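Local coordinates for 2-methyl-aconitate isomerase (PDB 5K87), which catalyses the cis-trans isomerization of 2-methyl-aconitate by base-catalysed proton abstraction, in propionate breakdown through the 2-methylcitrate cycle, at residues I229-L234 with F286-K291. The protein carries 1 engineered substitution. Residues are numbered along the deposited sequence; the frame is centred on the assembly and turned at random.
Sequences INAEDL and FVAPPK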
ATOM      1  N   ILE A 229     -27.100  -8.330   5.448  0.58 14.25           N
ATOM      2  CA  ILE A 229     -27.710  -8.771   6.694  0.58 15.05           C
ATOM      3  C   ILE A 229     -27.817  -7.579   7.635  0.58 15.90           C
ATOM      4  O   ILE A 229     -27.164  -6.560   7.430  0.58 16.18           O
ATOM      5  CB  ILE A 229     -26.909  -9.924   7.323  0.58 17.65           C
ATOM      6  CG1 ILE A 229     -25.437  -9.534   7.454  0.58 15.62           C
ATOM      7  CG2 ILE A 229     -27.048 -11.191   6.474  0.58 18.51           C
ATOM      8  CD1 ILE A 229     -24.523 -10.712   7.732  0.58 24.66           C
ATOM      9  N   ASN A 230     -28.674  -7.678   8.642  1.00 15.88           N
ATOM     10  CA  ASN A 230     -28.828  -6.600   9.602  1.00 15.95           C
ATOM     11  C   ASN A 230     -27.668  -6.584  10.590  1.00 16.99           C
ATOM     12  O   ASN A 230     -27.322  -7.620  11.168  1.00 17.41           O
ATOM     13  CB  ASN A 230     -30.142  -6.718  10.365  1.00 20.03           C
ATOM     14  CG  ASN A 230     -31.347  -6.396   9.505  1.00 22.11           C
ATOM     15  OD1 ASN A 230     -31.265  -5.604   8.565  1.00 21.04           O
ATOM     16  ND2 ASN A 230     -32.480  -7.015   9.824  1.00 26.16           N
ATOM     17  N   ALA A 231     -27.076  -5.410  10.794  1.00 16.15           N
ATOM     18  CA  ALA A 231     -25.965  -5.255  11.725  1.00 14.68           C
ATOM     19  C   ALA A 231     -26.283  -5.859  13.098  1.00 16.09           C
ATOM     20  O   ALA A 231     -25.450  -6.553  13.691  1.00 16.59           O
ATOM     21  CB  ALA A 231     -25.599  -3.789  11.871  1.00 16.17           C
ATOM     22  N   GLU A 232     -27.489  -5.607  13.602  0.95 16.40           N
ATOM     23  CA  GLU A 232     -27.838  -6.027  14.958  0.95 17.86           C
ATOM     24  C   GLU A 232     -27.851  -7.542  15.121  0.95 18.13           C
ATOM     25  O   GLU A 232     -27.602  -8.046  16.215  0.95 20.28           O
ATOM     26  CB  GLU A 232     -29.178  -5.429  15.401  0.95 20.75           C
ATOM     27  CG  GLU A 232     -30.389  -5.968  14.665  0.95 30.51           C
ATOM     28  CD  GLU A 232     -31.693  -5.419  15.221  0.95 41.61           C
ATOM     29  OE1 GLU A 232     -31.642  -4.636  16.192  0.95 42.56           O
ATOM     30  OE2 GLU A 232     -32.766  -5.768  14.686  0.95 47.67           O
ATOM     31  N   ASP A 233     -28.120  -8.268  14.040  1.00 17.50           N
ATOM     32  CA  ASP A 233     -28.104  -9.729  14.085  1.00 19.38           C
ATOM     33  C   ASP A 233     -26.695 -10.287  14.279  1.00 20.26           C
ATOM     34  O   ASP A 233     -26.522 -11.465  14.593  1.00 22.54           O
ATOM     35  CB  ASP A 233     -28.741 -10.321  12.826  1.00 22.50           C
ATOM     36  CG  ASP A 233     -30.226 -10.029  12.733  1.00 26.13           C
ATOM     37  OD1 ASP A 233     -30.828  -9.629  13.756  1.00 28.24           O
ATOM     38  OD2 ASP A 233     -30.794 -10.209  11.637  1.00 27.79           O
ATOM     39  N   LEU A 234     -25.697  -9.432  14.086  1.00 19.67           N
ATOM     40  CA  LEU A 234     -24.300  -9.792  14.282  1.00 19.27           C
ATOM     41  C   LEU A 234     -23.722  -9.145  15.533  1.00 19.82           C
ATOM     42  O   LEU A 234     -22.539  -9.319  15.838  1.00 25.80           O
ATOM     43  CB  LEU A 234     -23.478  -9.350  13.070  1.00 22.18           C
ATOM     44  CG  LEU A 234     -23.894  -9.915  11.716  1.00 26.56           C
ATOM     45  CD1 LEU A 234     -23.280  -9.092  10.593  0.42 19.89           C
ATOM     46  CD2 LEU A 234     -23.478 -11.371  11.612  0.91 30.03           C
ATOM     47  N   PHE A 286     -23.326  -5.514   5.879  1.00 13.33           N
ATOM     48  CA  PHE A 286     -24.317  -5.360   6.931  1.00 13.48           C
ATOM     49  C   PHE A 286     -24.856  -3.938   6.985  1.00 13.29           C
ATOM     50  O   PHE A 286     -24.143  -2.979   6.665  1.00 14.18           O
ATOM     51  CB  PHE A 286     -23.842  -5.899   8.294  1.00 14.46           C
ATOM     52  CG  PHE A 286     -22.570  -5.287   8.827  1.00 16.09           C
ATOM     53  CD1 PHE A 286     -21.330  -5.777   8.439  1.00 15.68           C
ATOM     54  CD2 PHE A 286     -22.613  -4.282   9.781  1.00 16.93           C
ATOM     55  CE1 PHE A 286     -20.162  -5.246   8.962  1.00 18.48           C
ATOM     56  CE2 PHE A 286     -21.445  -3.754  10.308  1.00 18.40           C
ATOM     57  CZ  PHE A 286     -20.221  -4.238   9.895  1.00 19.04           C
ATOM     58  N   VAL A 287     -26.130  -3.819   7.360  1.00 13.50           N
ATOM     59  CA  VAL A 287     -26.856  -2.560   7.241  1.00 13.59           C
ATOM     60  C   VAL A 287     -27.510  -2.172   8.562  1.00 14.31           C
ATOM     61  O   VAL A 287     -27.776  -3.026   9.411  1.00 14.90           O
ATOM     62  CB  VAL A 287     -27.957  -2.637   6.143  1.00 15.08           C
ATOM     63  CG1 VAL A 287     -27.358  -3.086   4.824  1.00 16.19           C
ATOM     64  CG2 VAL A 287     -29.104  -3.571   6.553  1.00 15.68           C
ATOM     65  N   ALA A 288     -27.778  -0.883   8.725  1.00 13.91           N
ATOM     66  CA  ALA A 288     -28.464  -0.390   9.909  1.00 14.76           C
ATOM     67  C   ALA A 288     -29.109   0.951   9.607  1.00 15.31           C
ATOM     68  O   ALA A 288     -28.714   1.634   8.661  1.00 14.28           O
ATOM     69  CB  ALA A 288     -27.490  -0.249  11.062  1.00 16.21           C
ATOM     70  N   PRO A 289     -30.119   1.338  10.413  1.00 15.52           N
ATOM     71  CA  PRO A 289     -30.669   2.691  10.263  1.00 16.47           C
ATOM     72  C   PRO A 289     -29.620   3.755  10.595  1.00 16.85           C
ATOM     73  O   PRO A 289     -28.598   3.433  11.200  1.00 16.47           O
ATOM     74  CB  PRO A 289     -31.803   2.716  11.303  1.00 16.95           C
ATOM     75  CG  PRO A 289     -32.162   1.280  11.520  1.00 18.23           C
ATOM     76  CD  PRO A 289     -30.867   0.539  11.406  1.00 17.22           C
ATOM     77  N   PRO A 290     -29.869   5.011  10.207  1.00 15.61           N
ATOM     78  CA  PRO A 290     -28.926   6.097  10.478  1.00 17.03           C
ATOM     79  C   PRO A 290     -28.528   6.181  11.940  1.00 17.64           C
ATOM     80  O   PRO A 290     -29.362   6.013  12.845  1.00 18.01           O
ATOM     81  CB  PRO A 290     -29.720   7.346  10.094  1.00 18.49           C
ATOM     82  CG  PRO A 290     -30.645   6.869   9.041  1.00 17.62           C
ATOM     83  CD  PRO A 290     -31.039   5.482   9.449  1.00 17.23           C
ATOM     84  N   LYS A 291     -27.248   6.446  12.161  1.00 17.43           N
ATOM     85  CA  LYS A 291     -26.713   6.657  13.492  1.00 18.70           C
ATOM     86  C   LYS A 291     -25.447   7.472  13.301  1.00 19.02           C
ATOM     87  O   LYS A 291     -24.700   7.260  12.339  1.00 19.14           O
ATOM     88  CB  LYS A 291     -26.425   5.319  14.182  1.00 19.09           C
ATOM     89  CG  LYS A 291     -26.048   5.437  15.649  1.00 24.06           C
ATOM     90  CD  LYS A 291     -25.871   4.068  16.296  1.00 23.05           C
ATOM     91  CE  LYS A 291     -25.682   4.202  17.801  1.00 32.79           C
ATOM     92  NZ  LYS A 291     -25.442   2.889  18.468  1.00 31.95           N
TER
HETATM   93  O   HOH W   1     -29.022  -3.341  12.172  1.00 23.75           O
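Ile229 and Asn230 run parallel to Phe286 and Val287 as the last bridged pairs of strands 225-230 and 283-288, joined by Val287 N to Ile229 O at 2.9 Å and by Ala231 N to Val287 O at 2.8 Å. The second bond is almost straight (172° at the hydrogen), although Ala231 already opens a 3-10 turn, closed by Leu234 N on Ala231 O. Water 1 donates to Val287 O and accepts from Glu232 N, giving that carbonyl a second partner. On the face carrying Ile229, chi1 of 58° puts Phe286 CG between its backbone N and carbonyl carbon. Ala231 CB meets the ring edge, 3.7 Å from CD2, while Leu234, its CB directed at the partner strand, brings CD1 to 4.0 Å from Phe286 CB. Ala288 CB also touches Ala231 CB, at 4.1 Å. On the opposite face of the sheet, Asn230 OD1 lies 3.6 Å from Val287 CG2. The ring of Tyr236 meets that of Phe286, the planes about 25° apart, and Phe255 and Ile258 of helix 249-266 cover Leu234. Backbone bonding thus continues one residue past strand 225-230, and apolar packing seats the turn against Phe286, whose side chain is about 9 Å from that of substrate-binding His319.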